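PDB 5KYO: Cyp101j2 from Sphingobium yanoikuyae, which binds haem as a cytochrome P450 monooxygenase and probably hydroxylates the monoterpene 1,8-cineole. Local coordinates for residues S159-F164 with H174-Q179; P148-V153 with E388-L393; F310-P315 with V346-D351; R404-A409 with V425-V430. All coordinates share one frame; numbering follows the deposited sequence. Where two conformers were deposited one is given.

Contact 1. Residues S159-F164 with H174-Q179; sequences SLIEGF and HEFAEQ
Gln-179, whose CB lies against CD1 of Leu-160 across the contact (3.7 Å), is tied by its backbone N to Phe-176 O at 3.0 Å. Its side chain, bent at chi2 (-77°), turns away from the neighbouring helix after this touch and gives NE2 to His-174 O, in the carbonyl plane, leaving its aliphatic root for the leucine. Across the middle the meeting is mostly apolar, with no hydrogen bond between the segments, as suits large branched and aromatic residues. Phe-176 turns its ring toward helix 149-164 with CG anti to the backbone N (chi1 -175°), and the side of the ring bearing CD1 and CE1 receives CB of Leu-160 and CG1 of Ile-161, the latter 3.8 Å from CE1. Phe-164 comes at about a right angle to it: its CZ is 3.8 Å from Phe-176 CD1, and its CE2 edge points at the carbonyl O of Glu-175 from 3.6 Å. Replacing Phe-164 by an alanine would probably open a gap beside the Phe-176 ring and leave the Glu-175 carbonyl without its aromatic neighbour. Glu-175 OE2 is anchored on Asn-171 N, and Phe-176 also meets Trp-396 edge-to-face. Helix 149-164, probably the P450 D helix, is thus packed by an aromatic cluster against the short helix 172-177 and the turn after it.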
loop_
_atom_site.group_PDB
_atom_site.type_symbol
_atom_site.label_atom_id
_atom_site.label_comp_id
_atom_site.label_asym_id
_atom_site.label_seq_id
_atom_site.Cartn_x
_atom_site.Cartn_y
_atom_site.Cartn_z
ATOM N N SER A 159 21.640 -10.859 -1.404
ATOM C CA SER A 159 22.113 -11.143 -2.752
ATOM C C SER A 159 22.033 -9.889 -3.618
ATOM O O SER A 159 22.942 -9.599 -4.395
ATOM C CB SER A 159 21.321 -12.304 -3.378
ATOM O OG SER A 159 20.001 -11.924 -3.750
ATOM N N LEU A 160 20.961 -9.134 -3.463
ATOM C CA LEU A 160 20.804 -7.928 -4.254
ATOM C C LEU A 160 21.850 -6.888 -3.869
ATOM O O LEU A 160 22.474 -6.295 -4.738
ATOM C CB LEU A 160 19.392 -7.360 -4.093
ATOM C CG LEU A 160 18.286 -8.295 -4.627
ATOM C CD1 LEU A 160 16.932 -7.862 -4.115
ATOM C CD2 LEU A 160 18.288 -8.288 -6.148
ATOM N N ILE A 161 22.041 -6.682 -2.573
ATOM C CA ILE A 161 23.004 -5.681 -2.102
ATOM C C ILE A 161 24.416 -6.055 -2.504
ATOM O O ILE A 161 25.181 -5.199 -2.938
ATOM C CB ILE A 161 22.928 -5.519 -0.563
ATOM C CG1 ILE A 161 21.543 -4.964 -0.164
ATOM C CG2 ILE A 161 24.102 -4.689 -0.042
ATOM C CD1 ILE A 161 21.200 -5.152 1.297
ATOM N N GLU A 162 24.788 -7.332 -2.363
ATOM C CA GLU A 162 26.163 -7.674 -2.707
ATOM C C GLU A 162 26.385 -7.507 -4.204
ATOM O O GLU A 162 27.504 -7.216 -4.649
ATOM C CB GLU A 162 26.506 -9.089 -2.252
ATOM C CG GLU A 162 26.605 -9.199 -0.759
ATOM C CD GLU A 162 27.727 -8.350 -0.179
ATOM O OE1 GLU A 162 28.714 -8.062 -0.895
ATOM O OE2 GLU A 162 27.624 -7.980 1.004
ATOM N N GLY A 163 25.300 -7.649 -4.961
ATOM C CA GLY A 163 25.307 -7.462 -6.400
ATOM C C GLY A 163 25.804 -6.094 -6.832
ATOM O O GLY A 163 26.721 -6.001 -7.643
ATOM N N PHE A 164 25.222 -5.024 -6.291
ATOM C CA PHE A 164 25.589 -3.694 -6.754
ATOM C C PHE A 164 26.543 -2.928 -5.838
ATOM O O PHE A 164 26.968 -1.836 -6.188
ATOM C CB PHE A 164 24.337 -2.831 -7.023
ATOM C CG PHE A 164 23.272 -2.863 -5.935
ATOM C CD1 PHE A 164 23.491 -2.288 -4.692
ATOM C CD2 PHE A 164 22.024 -3.409 -6.198
ATOM C CE1 PHE A 164 22.497 -2.297 -3.709
ATOM C CE2 PHE A 164 21.026 -3.424 -5.229
ATOM C CZ PHE A 164 21.259 -2.873 -3.985
ATOM N N HIS A 174 14.502 0.411 -9.045
ATOM C CA HIS A 174 14.563 -0.685 -10.013
ATOM C C HIS A 174 15.488 -1.833 -9.597
ATOM O O HIS A 174 15.135 -3.010 -9.786
ATOM C CB HIS A 174 14.989 -0.173 -11.385
ATOM C CG HIS A 174 14.133 0.938 -11.895
ATOM N ND1 HIS A 174 12.785 1.018 -11.618
ATOM C CD2 HIS A 174 14.429 2.031 -12.637
ATOM C CE1 HIS A 174 12.286 2.103 -12.184
ATOM N NE2 HIS A 174 13.263 2.736 -12.808
ATOM N N GLU A 175 16.653 -1.507 -9.028
ATOM C CA GLU A 175 17.655 -2.538 -8.725
ATOM C C GLU A 175 17.468 -3.239 -7.389
ATOM O O GLU A 175 18.088 -4.283 -7.145
ATOM C CB GLU A 175 19.079 -1.926 -8.784
ATOM C CG GLU A 175 19.478 -1.421 -10.182
ATOM C CD GLU A 175 20.873 -0.784 -10.224
ATOM O OE1 GLU A 175 21.861 -1.480 -9.921
ATOM O OE2 GLU A 175 20.986 0.422 -10.555
ATOM N N PHE A 176 16.629 -2.697 -6.512
ATOM C CA PHE A 176 16.456 -3.302 -5.187
ATOM C C PHE A 176 14.976 -3.488 -4.827
ATOM O O PHE A 176 14.497 -4.639 -4.744
ATOM C CB PHE A 176 17.168 -2.479 -4.095
ATOM C CG PHE A 176 17.125 -3.125 -2.741
ATOM C CD1 PHE A 176 18.008 -4.140 -2.418
ATOM C CD2 PHE A 176 16.148 -2.773 -1.819
ATOM C CE1 PHE A 176 17.928 -4.778 -1.181
ATOM C CE2 PHE A 176 16.075 -3.390 -0.588
ATOM C CZ PHE A 176 16.969 -4.406 -0.272
ATOM N N ALA A 177 14.269 -2.373 -4.618
ATOM C CA ALA A 177 12.917 -2.393 -4.063
ATOM C C ALA A 177 12.001 -3.251 -4.911
ATOM O O ALA A 177 11.280 -4.059 -4.380
ATOM C CB ALA A 177 12.349 -0.967 -3.937
ATOM N N GLU A 178 12.052 -3.064 -6.225
ATOM C CA GLU A 178 11.169 -3.784 -7.154
ATOM C C GLU A 178 11.497 -5.274 -7.285
ATOM O O GLU A 178 10.675 -6.064 -7.778
ATOM C CB GLU A 178 11.212 -3.131 -8.539
ATOM C CG GLU A 178 10.305 -1.901 -8.639
ATOM C CD GLU A 178 10.500 -1.077 -9.913
ATOM O OE1 GLU A 178 11.335 -1.452 -10.761
ATOM O OE2 GLU A 178 9.803 -0.042 -10.060
ATOM N N GLN A 179 12.689 -5.663 -6.849
ATOM C CA GLN A 179 13.128 -7.057 -6.957
ATOM C C GLN A 179 12.626 -7.946 -5.822
ATOM O O GLN A 179 12.913 -9.130 -5.801
ATOM C CB GLN A 179 14.653 -7.118 -6.998
ATOM C CG GLN A 179 15.266 -6.232 -8.053
ATOM C CD GLN A 179 15.148 -6.824 -9.430
ATOM O OE1 GLN A 179 14.727 -7.970 -9.590
ATOM N NE2 GLN A 179 15.510 -6.044 -10.440
#

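Contact 2. Residues P148-V153 with E388-L393; sequences PIEQVV and EMKVVL
The carboxylate of Glu-150 is the flat group that matters here, and what touches it from helix 388-393 lies to one side of its plane: CE and NZ of Lys-390 stand well above OE2, while CG2 of Val-391 sits on that same side near the CG end. The ammonium meets OE2 at 3.4 Å, a long salt bridge with a weak hydrogen bond. Glu-150 reaches over with an extended chain, CG anti to the backbone N (chi1 -171°), whereas Lys-390 bends at chi3 (65°) to bring its nitrogen round. Both chains are long enough to let charges pair at the border while their methylenes cover apolar neighbours; Glu-150 CG is 3.9 Å from Val-391 CG2. Lys-390 also rests on Asp-304 and Leu-307 of helix 303-313.

Deeper in, valine meets valine. Val-153 CG1 faces Val-391 CB at 4.0 Å, and Val-391 CG1 presses on the backbone carbon of Val-153 at 3.9 Å. Compact beta-branched residues suit this seam, where the short helix axes approach to 9.7 Å. CG2 of Val-153 also lies near CG of Glu-388, with Ile-184 of helix 181-188 touching both residues. The axes run broadly the same way, 40° apart. Such parallel packing is characteristic of the D and L helices in the four-helix core of the P450 fold, beside the haem.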
loop_
_atom_site.group_PDB
_atom_site.type_symbol
_atom_site.label_atom_id
_atom_site.label_comp_id
_atom_site.label_asym_id
_atom_site.label_seq_id
_atom_site.Cartn_x
_atom_site.Cartn_y
_atom_site.Cartn_z
ATOM N N PRO A 148 8.977 -18.717 8.187
ATOM C CA PRO A 148 10.111 -19.040 7.308
ATOM C C PRO A 148 10.411 -17.963 6.274
ATOM O O PRO A 148 11.421 -18.046 5.578
ATOM C CB PRO A 148 9.656 -20.327 6.593
ATOM C CG PRO A 148 8.463 -20.811 7.337
ATOM C CD PRO A 148 7.823 -19.597 7.905
ATOM N N ILE A 149 9.543 -16.968 6.160
ATOM C CA ILE A 149 9.729 -15.960 5.126
ATOM C C ILE A 149 10.891 -15.038 5.508
ATOM O O ILE A 149 11.545 -14.466 4.637
ATOM C CB ILE A 149 8.428 -15.173 4.885
ATOM C CG1 ILE A 149 7.323 -16.143 4.450
ATOM C CG2 ILE A 149 8.606 -14.070 3.842
ATOM C CD1 ILE A 149 7.744 -17.123 3.353
ATOM N N GLU A 150 11.174 -14.922 6.806
ATOM C CA GLU A 150 12.237 -14.026 7.243
ATOM C C GLU A 150 13.586 -14.355 6.586
ATOM O O GLU A 150 14.284 -13.451 6.123
ATOM C CB GLU A 150 12.382 -14.024 8.773
ATOM C CG GLU A 150 13.367 -12.911 9.224
ATOM C CD GLU A 150 13.349 -12.625 10.711
ATOM O OE1 GLU A 150 12.677 -13.357 11.464
ATOM O OE2 GLU A 150 14.020 -11.655 11.127
ATOM N N GLN A 151 13.954 -15.635 6.532
ATOM C CA GLN A 151 15.219 -16.024 5.918
ATOM C C GLN A 151 15.165 -15.853 4.403
ATOM O O GLN A 151 16.170 -15.585 3.760
ATOM C CB GLN A 151 15.573 -17.473 6.275
ATOM C CG GLN A 151 17.019 -17.851 5.971
ATOM C CD GLN A 151 18.019 -16.892 6.600
ATOM O OE1 GLN A 151 18.103 -16.786 7.822
ATOM N NE2 GLN A 151 18.792 -16.203 5.765
ATOM N N VAL A 152 13.978 -16.011 3.829
ATOM C CA VAL A 152 13.803 -15.725 2.407
ATOM C C VAL A 152 14.073 -14.239 2.078
ATOM O O VAL A 152 14.756 -13.925 1.090
ATOM C CB VAL A 152 12.385 -16.128 1.948
ATOM C CG1 VAL A 152 12.082 -15.574 0.592
ATOM C CG2 VAL A 152 12.263 -17.660 1.943
ATOM N N VAL A 153 13.562 -13.335 2.907
ATOM C CA VAL A 153 13.779 -11.913 2.668
ATOM C C VAL A 153 15.263 -11.627 2.901
ATOM O O VAL A 153 15.885 -10.916 2.134
ATOM C CB VAL A 153 12.907 -11.005 3.570
ATOM C CG1 VAL A 153 13.137 -9.525 3.226
ATOM C CG2 VAL A 153 11.439 -11.331 3.401
ATOM N N GLU A 388 9.688 -7.361 6.402
ATOM C CA GLU A 388 10.486 -6.948 5.245
ATOM C C GLU A 388 11.334 -5.701 5.543
ATOM O O GLU A 388 12.516 -5.688 5.266
ATOM C CB GLU A 388 9.596 -6.651 4.037
ATOM C CG GLU A 388 8.944 -7.853 3.391
ATOM C CD GLU A 388 7.838 -7.426 2.447
ATOM O OE1 GLU A 388 7.507 -6.222 2.453
ATOM O OE2 GLU A 388 7.306 -8.269 1.700
ATOM N N MET A 389 10.713 -4.673 6.113
ATOM C CA MET A 389 11.412 -3.431 6.443
ATOM C C MET A 389 12.591 -3.674 7.377
ATOM O O MET A 389 13.676 -3.149 7.161
ATOM C CB MET A 389 10.447 -2.432 7.082
ATOM C CG MET A 389 11.072 -1.081 7.381
ATOM S SD MET A 389 11.763 -0.309 5.909
ATOM C CE MET A 389 10.338 -0.313 4.822
ATOM N N LYS A 390 12.360 -4.483 8.407
ATOM C CA LYS A 390 13.385 -4.796 9.387
ATOM C C LYS A 390 14.594 -5.481 8.764
ATOM O O LYS A 390 15.749 -5.100 9.016
ATOM C CB LYS A 390 12.809 -5.683 10.494
ATOM C CG LYS A 390 13.751 -5.855 11.676
ATOM C CD LYS A 390 13.175 -6.838 12.681
ATOM C CE LYS A 390 13.060 -8.234 12.088
ATOM N NZ LYS A 390 12.616 -9.217 13.111
ATOM N N VAL A 391 14.339 -6.505 7.963
ATOM C CA VAL A 391 15.438 -7.249 7.353
ATOM C C VAL A 391 16.194 -6.340 6.395
ATOM O O VAL A 391 17.433 -6.365 6.320
ATOM C CB VAL A 391 14.932 -8.507 6.607
ATOM C CG1 VAL A 391 16.080 -9.186 5.891
ATOM C CG2 VAL A 391 14.288 -9.453 7.589
ATOM N N VAL A 392 15.449 -5.504 5.678
ATOM C CA VAL A 392 16.073 -4.669 4.672
ATOM C C VAL A 392 16.971 -3.633 5.336
ATOM O O VAL A 392 18.102 -3.424 4.904
ATOM C CB VAL A 392 15.025 -3.966 3.763
ATOM C CG1 VAL A 392 15.655 -2.803 3.004
ATOM C CG2 VAL A 392 14.416 -4.986 2.785
ATOM N N LEU A 393 16.458 -3.003 6.391
ATOM C CA LEU A 393 17.204 -2.002 7.123
ATOM C C LEU A 393 18.445 -2.656 7.729
ATOM O O LEU A 393 19.524 -2.100 7.662
ATOM C CB LEU A 393 16.350 -1.374 8.218
ATOM C CG LEU A 393 15.305 -0.356 7.730
ATOM C CD1 LEU A 393 14.340 -0.052 8.853
ATOM C CD2 LEU A 393 15.964 0.906 7.236
#

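Contact 3. Residues F310-P315 with V346-D351; sequences FFRRFP and VVAMDD
Met-349 sends its methyl across to the end of helix 303-313, where CE lies 3.5 Å from Arg-313 O and, more loosely, 4.4 Å from CD of Pro-315. Its chain folds back on itself at chi2 and again at chi3, the last torsion standing at 107°, off a staggered position; a thioether bond tolerates this easily, which makes methionine apt for an irregular niche. Buried by that methyl, Arg-313 O has no polar partner.

Ala-348 is small enough to let the chains close up, and its CB sits 3.5 Å from Arg-312 O. Arg-312 starts out with CG anti to the backbone N (chi1 -179°) and then bends at chi3 (65°), a course that carries its guanidinium back toward 346-351, across Met-349 at about a right angle. At the guanidinium edge, in its plane, a water accepts from NH1 at 2.8 Å and donates to Ala-348 O at 2.6 Å. NH1 also bonds Pro-357 O, while NE forms a salt bridge with Glu-309, and His-369 touches the side chain. With Glu-309 and Arg-312 one helical turn apart, this is the ExxR motif of the P450 K helix, here linked through water to the short helix 344-348.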
loop_
_atom_site.group_PDB
_atom_site.type_symbol
_atom_site.label_atom_id
_atom_site.label_comp_id
_atom_site.label_asym_id
_atom_site.label_seq_id
_atom_site.Cartn_x
_atom_site.Cartn_y
_atom_site.Cartn_z
ATOM N N PHE A 310 9.000 5.280 10.450
ATOM C CA PHE A 310 8.852 5.241 8.990
ATOM C C PHE A 310 7.393 4.915 8.615
ATOM O O PHE A 310 6.852 5.499 7.688
ATOM C CB PHE A 310 9.803 4.210 8.340
ATOM C CG PHE A 310 11.246 4.693 8.199
ATOM C CD1 PHE A 310 11.565 5.756 7.365
ATOM C CD2 PHE A 310 12.265 4.050 8.877
ATOM C CE1 PHE A 310 12.889 6.198 7.249
ATOM C CE2 PHE A 310 13.591 4.476 8.760
ATOM C CZ PHE A 310 13.894 5.559 7.946
ATOM N N PHE A 311 6.737 4.005 9.320
ATOM C CA PHE A 311 5.363 3.705 8.910
ATOM C C PHE A 311 4.414 4.838 9.295
ATOM O O PHE A 311 3.489 5.140 8.544
ATOM C CB PHE A 311 4.883 2.359 9.470
ATOM C CG PHE A 311 5.384 1.183 8.677
ATOM C CD1 PHE A 311 4.990 1.010 7.365
ATOM C CD2 PHE A 311 6.288 0.294 9.215
ATOM C CE1 PHE A 311 5.456 -0.052 6.615
ATOM C CE2 PHE A 311 6.787 -0.767 8.465
ATOM C CZ PHE A 311 6.363 -0.948 7.166
ATOM N N ARG A 312 4.673 5.510 10.418
ATOM C CA ARG A 312 3.882 6.703 10.768
ATOM C C ARG A 312 4.121 7.863 9.804
ATOM O O ARG A 312 3.183 8.534 9.382
ATOM C CB ARG A 312 4.180 7.189 12.191
ATOM C CG ARG A 312 3.339 8.417 12.563
ATOM C CD ARG A 312 4.013 9.294 13.613
ATOM N NE ARG A 312 5.254 9.895 13.132
ATOM C CZ ARG A 312 5.310 10.986 12.371
ATOM N NH1 ARG A 312 4.191 11.574 11.987
ATOM N NH2 ARG A 312 6.480 11.483 11.981
ATOM N N ARG A 313 5.381 8.103 9.457
ATOM C CA ARG A 313 5.772 9.325 8.737
ATOM C C ARG A 313 5.402 9.300 7.252
ATOM O O ARG A 313 5.103 10.346 6.668
ATOM C CB ARG A 313 7.284 9.550 8.905
ATOM C CG ARG A 313 7.919 10.683 8.069
ATOM C CD ARG A 313 7.292 12.080 8.259
ATOM N NE ARG A 313 7.998 13.037 7.419
ATOM C CZ ARG A 313 7.755 13.195 6.121
ATOM N NH1 ARG A 313 6.797 12.492 5.534
ATOM N NH2 ARG A 313 8.460 14.049 5.410
ATOM N N PHE A 314 5.370 8.109 6.649
ATOM C CA PHE A 314 5.181 8.002 5.205
ATOM C C PHE A 314 3.968 7.178 4.754
ATOM O O PHE A 314 4.126 6.163 4.086
ATOM C CB PHE A 314 6.446 7.407 4.574
ATOM C CG PHE A 314 7.663 8.259 4.778
ATOM C CD1 PHE A 314 7.784 9.465 4.101
ATOM C CD2 PHE A 314 8.654 7.890 5.665
ATOM C CE1 PHE A 314 8.893 10.280 4.277
ATOM C CE2 PHE A 314 9.782 8.708 5.856
ATOM C CZ PHE A 314 9.890 9.904 5.161
ATOM N N PRO A 315 2.756 7.607 5.129
ATOM C CA PRO A 315 1.570 6.906 4.618
ATOM C C PRO A 315 1.524 7.028 3.090
ATOM O O PRO A 315 1.931 8.068 2.583
ATOM C CB PRO A 315 0.408 7.646 5.286
ATOM C CG PRO A 315 0.985 9.061 5.581
ATOM C CD PRO A 315 2.416 8.802 5.927
ATOM N N VAL A 346 -4.009 11.734 5.018
ATOM C CA VAL A 346 -4.539 12.878 5.765
ATOM C C VAL A 346 -4.704 12.562 7.249
ATOM O O VAL A 346 -4.934 13.460 8.056
ATOM C CB VAL A 346 -5.882 13.370 5.173
ATOM C CG1 VAL A 346 -5.728 13.575 3.680
ATOM C CG2 VAL A 346 -6.990 12.391 5.447
ATOM N N VAL A 347 -4.533 11.296 7.610
ATOM C CA VAL A 347 -4.658 10.879 9.004
ATOM C C VAL A 347 -3.425 11.276 9.830
ATOM O O VAL A 347 -3.514 12.149 10.701
ATOM C CB VAL A 347 -4.901 9.350 9.110
ATOM C CG1 VAL A 347 -4.835 8.894 10.554
ATOM C CG2 VAL A 347 -6.249 9.002 8.505
ATOM N N ALA A 348 -2.271 10.678 9.545
ATOM C CA ALA A 348 -1.070 10.965 10.336
ATOM C C ALA A 348 -0.510 12.359 10.077
ATOM O O ALA A 348 0.259 12.871 10.886
ATOM C CB ALA A 348 0.019 9.911 10.066
ATOM N N MET A 349 -0.890 12.988 8.967
ATOM C CA MET A 349 -0.356 14.319 8.661
ATOM C C MET A 349 -1.196 15.452 9.228
ATOM O O MET A 349 -0.810 16.624 9.121
ATOM C CB MET A 349 -0.206 14.504 7.156
ATOM C CG MET A 349 0.814 13.581 6.533
ATOM S SD MET A 349 2.489 13.922 7.100
ATOM C CE MET A 349 2.779 12.544 8.183
ATOM N N ASP A 350 -2.333 15.110 9.826
ATOM C CA ASP A 350 -3.209 16.112 10.444
ATOM C C ASP A 350 -2.594 16.639 11.745
ATOM O O ASP A 350 -2.503 15.910 12.737
ATOM C CB ASP A 350 -4.598 15.516 10.710
ATOM C CG ASP A 350 -5.657 16.579 11.020
ATOM O OD1 ASP A 350 -5.305 17.665 11.520
ATOM O OD2 ASP A 350 -6.853 16.322 10.766
ATOM N N ASP A 351 -2.179 17.902 11.749
ATOM C CA ASP A 351 -1.500 18.450 12.923
ATOM C C ASP A 351 -2.484 18.856 14.022
ATOM O O ASP A 351 -2.083 19.215 15.129
ATOM C CB ASP A 351 -0.611 19.636 12.532
ATOM C CG ASP A 351 -1.369 20.733 11.820
ATOM O OD1 ASP A 351 -2.614 20.659 11.746
ATOM O OD2 ASP A 351 -0.714 21.679 11.330
HETATM O O HOH W 1 1.526 11.662 12.798
#

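Contact 4. Residues R404-A409 with V425-V430; sequences RIEDDA and VLEWPV
This is an antiparallel strand pairing at the edge of the small three-stranded sheet of the P450 fold, far from the centre of the chain: strand 404-405 is an outer strand, and 425-427 runs between it and 169-171. Arg-404 and Glu-427 form a hydrogen-bonded pair, with Arg-404 N to Glu-427 O at 3.0 Å and Glu-427 N to Arg-404 O at 2.9 Å. Beyond it, Glu-406 N reaches Val-425 O at 2.8 Å. Ile-405 and Leu-426 are the non-hydrogen-bonded pair; their terminal methyls, CD1 of Ile-405 and CD2 of Leu-426, meet at 3.9 Å and pack toward Ala-287 of helix 273-288, as buried aliphatics should.

The face carrying Arg-404 and Glu-427 is largely polar, though Val-425 CG1 lies along Glu-406 CB. Arg-404 and Glu-427 lie side by side, both with CG between the backbone N and the carbonyl carbon (chi1 70° and 63°), which holds their extended chains together. Glu-427 OE2 accepts Arg-404 NE at 2.8 Å in a nearly straight bond, then NH2 at 3.2 Å, both in the guanidinium plane, and Asp-407 N at 3.1 Å from above the carboxylate plane. Asp-407 is a corner of a type II turn that begins at Ile-405. An alanine in place of Glu-427 would probably leave the Arg-404 charge without its mate here and Asp-407 N without its acceptor. OE1 takes a water that also reaches Glu-406, whose main partner is Arg-169. One carboxylate oxygen thus ties strand to turn, and three donors on it, with arginines near both glutamates, would be expected to favour their ionised forms despite their proximity.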
loop_
_atom_site.group_PDB
_atom_site.type_symbol
_atom_site.label_atom_id
_atom_site.label_comp_id
_atom_site.label_asym_id
_atom_site.label_seq_id
_atom_site.Cartn_x
_atom_site.Cartn_y
_atom_site.Cartn_z
ATOM N N ARG A 404 24.058 8.362 0.051
ATOM C CA ARG A 404 23.212 9.534 -0.134
ATOM C C ARG A 404 22.653 9.540 -1.547
ATOM O O ARG A 404 23.054 8.736 -2.370
ATOM C CB ARG A 404 24.009 10.812 0.121
ATOM C CG ARG A 404 25.036 11.079 -0.966
ATOM C CD ARG A 404 25.571 12.500 -0.907
ATOM N NE ARG A 404 26.232 12.874 -2.159
ATOM C CZ ARG A 404 26.770 14.071 -2.395
ATOM N NH1 ARG A 404 26.737 14.999 -1.450
ATOM N NH2 ARG A 404 27.355 14.328 -3.565
ATOM N N ILE A 405 21.728 10.446 -1.833
ATOM C CA ILE A 405 21.255 10.608 -3.205
ATOM C C ILE A 405 22.420 11.025 -4.080
ATOM O O ILE A 405 23.204 11.870 -3.665
ATOM C CB ILE A 405 20.139 11.678 -3.314
ATOM C CG1 ILE A 405 18.997 11.377 -2.338
ATOM C CG2 ILE A 405 19.634 11.751 -4.761
ATOM C CD1 ILE A 405 18.248 10.100 -2.648
ATOM N N GLU A 406 22.547 10.456 -5.276
ATOM C CA GLU A 406 23.654 10.839 -6.141
ATOM C C GLU A 406 23.577 12.329 -6.415
ATOM O O GLU A 406 22.503 12.851 -6.725
ATOM C CB GLU A 406 23.659 10.060 -7.451
ATOM C CG GLU A 406 24.868 10.377 -8.347
ATOM C CD GLU A 406 25.056 9.337 -9.445
ATOM O OE1 GLU A 406 24.208 9.263 -10.350
ATOM O OE2 GLU A 406 26.043 8.581 -9.400
ATOM N N ASP A 407 24.725 12.986 -6.240
ATOM C CA ASP A 407 24.903 14.419 -6.423
ATOM C C ASP A 407 23.964 15.211 -5.525
ATOM O O ASP A 407 23.727 16.407 -5.747
ATOM C CB ASP A 407 24.717 14.768 -7.901
ATOM C CG ASP A 407 25.754 14.078 -8.792
ATOM O OD1 ASP A 407 26.935 14.023 -8.385
ATOM O OD2 ASP A 407 25.402 13.583 -9.884
ATOM N N ASP A 408 23.472 14.534 -4.484
ATOM C CA ASP A 408 22.434 15.050 -3.582
ATOM C C ASP A 408 21.284 15.712 -4.338
ATOM O O ASP A 408 20.784 16.769 -3.929
ATOM C CB ASP A 408 23.043 16.035 -2.571
ATOM C CG ASP A 408 22.136 16.279 -1.370
ATOM O OD1 ASP A 408 21.385 15.354 -0.978
ATOM O OD2 ASP A 408 22.184 17.397 -0.808
ATOM N N ALA A 409 20.873 15.099 -5.446
ATOM C CA ALA A 409 19.730 15.586 -6.226
ATOM C C ALA A 409 18.455 15.723 -5.376
ATOM O O ALA A 409 18.279 15.025 -4.387
ATOM C CB ALA A 409 19.469 14.655 -7.424
ATOM N N VAL A 425 18.716 7.593 -7.483
ATOM C CA VAL A 425 19.982 6.895 -7.481
ATOM C C VAL A 425 20.688 7.174 -6.157
ATOM O O VAL A 425 20.748 8.334 -5.692
ATOM C CB VAL A 425 20.851 7.340 -8.687
ATOM C CG1 VAL A 425 22.293 6.868 -8.555
ATOM C CG2 VAL A 425 20.230 6.827 -9.993
ATOM N N LEU A 426 21.194 6.107 -5.545
ATOM C CA LEU A 426 21.995 6.207 -4.330
ATOM C C LEU A 426 23.452 5.978 -4.669
ATOM O O LEU A 426 23.756 5.278 -5.613
ATOM C CB LEU A 426 21.552 5.187 -3.286
ATOM C CG LEU A 426 20.143 5.289 -2.701
ATOM C CD1 LEU A 426 19.920 4.184 -1.663
ATOM C CD2 LEU A 426 19.927 6.678 -2.091
ATOM N N GLU A 427 24.347 6.598 -3.904
ATOM C CA GLU A 427 25.783 6.455 -4.107
ATOM C C GLU A 427 26.435 6.280 -2.760
ATOM O O GLU A 427 25.931 6.776 -1.746
ATOM C CB GLU A 427 26.380 7.670 -4.833
ATOM C CG GLU A 427 26.259 8.971 -4.066
ATOM C CD GLU A 427 27.013 10.131 -4.734
ATOM O OE1 GLU A 427 27.930 9.876 -5.541
ATOM O OE2 GLU A 427 26.673 11.305 -4.466
ATOM N N TRP A 428 27.555 5.557 -2.753
ATOM C CA TRP A 428 28.307 5.268 -1.528
ATOM C C TRP A 428 29.787 5.123 -1.852
ATOM O O TRP A 428 30.140 4.859 -2.999
ATOM C CB TRP A 428 27.789 3.986 -0.847
ATOM C CG TRP A 428 27.717 2.816 -1.724
ATOM C CD1 TRP A 428 28.692 1.859 -1.935
ATOM C CD2 TRP A 428 26.576 2.380 -2.495
ATOM N NE1 TRP A 428 28.220 0.897 -2.802
ATOM C CE2 TRP A 428 26.936 1.200 -3.158
ATOM C CE3 TRP A 428 25.296 2.910 -2.678
ATOM C CZ2 TRP A 428 26.055 0.516 -4.013
ATOM C CZ3 TRP A 428 24.422 2.236 -3.525
ATOM C CH2 TRP A 428 24.809 1.059 -4.186
ATOM N N PRO A 429 30.662 5.308 -0.846
ATOM C CA PRO A 429 32.086 5.113 -1.109
ATOM C C PRO A 429 32.415 3.639 -1.341
ATOM O O PRO A 429 31.828 2.771 -0.702
ATOM C CB PRO A 429 32.761 5.666 0.162
ATOM C CG PRO A 429 31.726 5.544 1.221
ATOM C CD PRO A 429 30.412 5.788 0.527
ATOM N N VAL A 430 33.332 3.415 -2.282
ATOM C CA VAL A 430 33.817 2.129 -2.782
ATOM C C VAL A 430 32.744 1.062 -2.873
ATOM O O VAL A 430 31.918 1.108 -3.791
ATOM C CB VAL A 430 35.002 1.661 -1.940
ATOM C CG1 VAL A 430 35.577 0.391 -2.459
ATOM C CG2 VAL A 430 36.049 2.693 -2.042
HETATM O O HOH W 2 28.142 8.462 -8.022
#

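Along the chain, contact 1 falls between the two segments of contact 2, as does contact 3 further on, and contact 4 follows at the C-terminal end. Contacts 1 and 2 share helix 149-164; their centres are about 14 Å apart and Phe-176 CE2 touches Val-392 CG1 at 3.7 Å. Contact 4 lies about 15 Å from contact 1 between centres, joined to it where Trp-428 packs against the end of helix 149-164. Contact 3 stands apart, about 28 Å from contact 1 between centres, but Phe-311, which lines the haem pocket, meets Met-389 of helix 382-399. The helix core and the K-helix region thus meet beside the haem, while the small sheet is joined to the core at its periphery through helix 149-164.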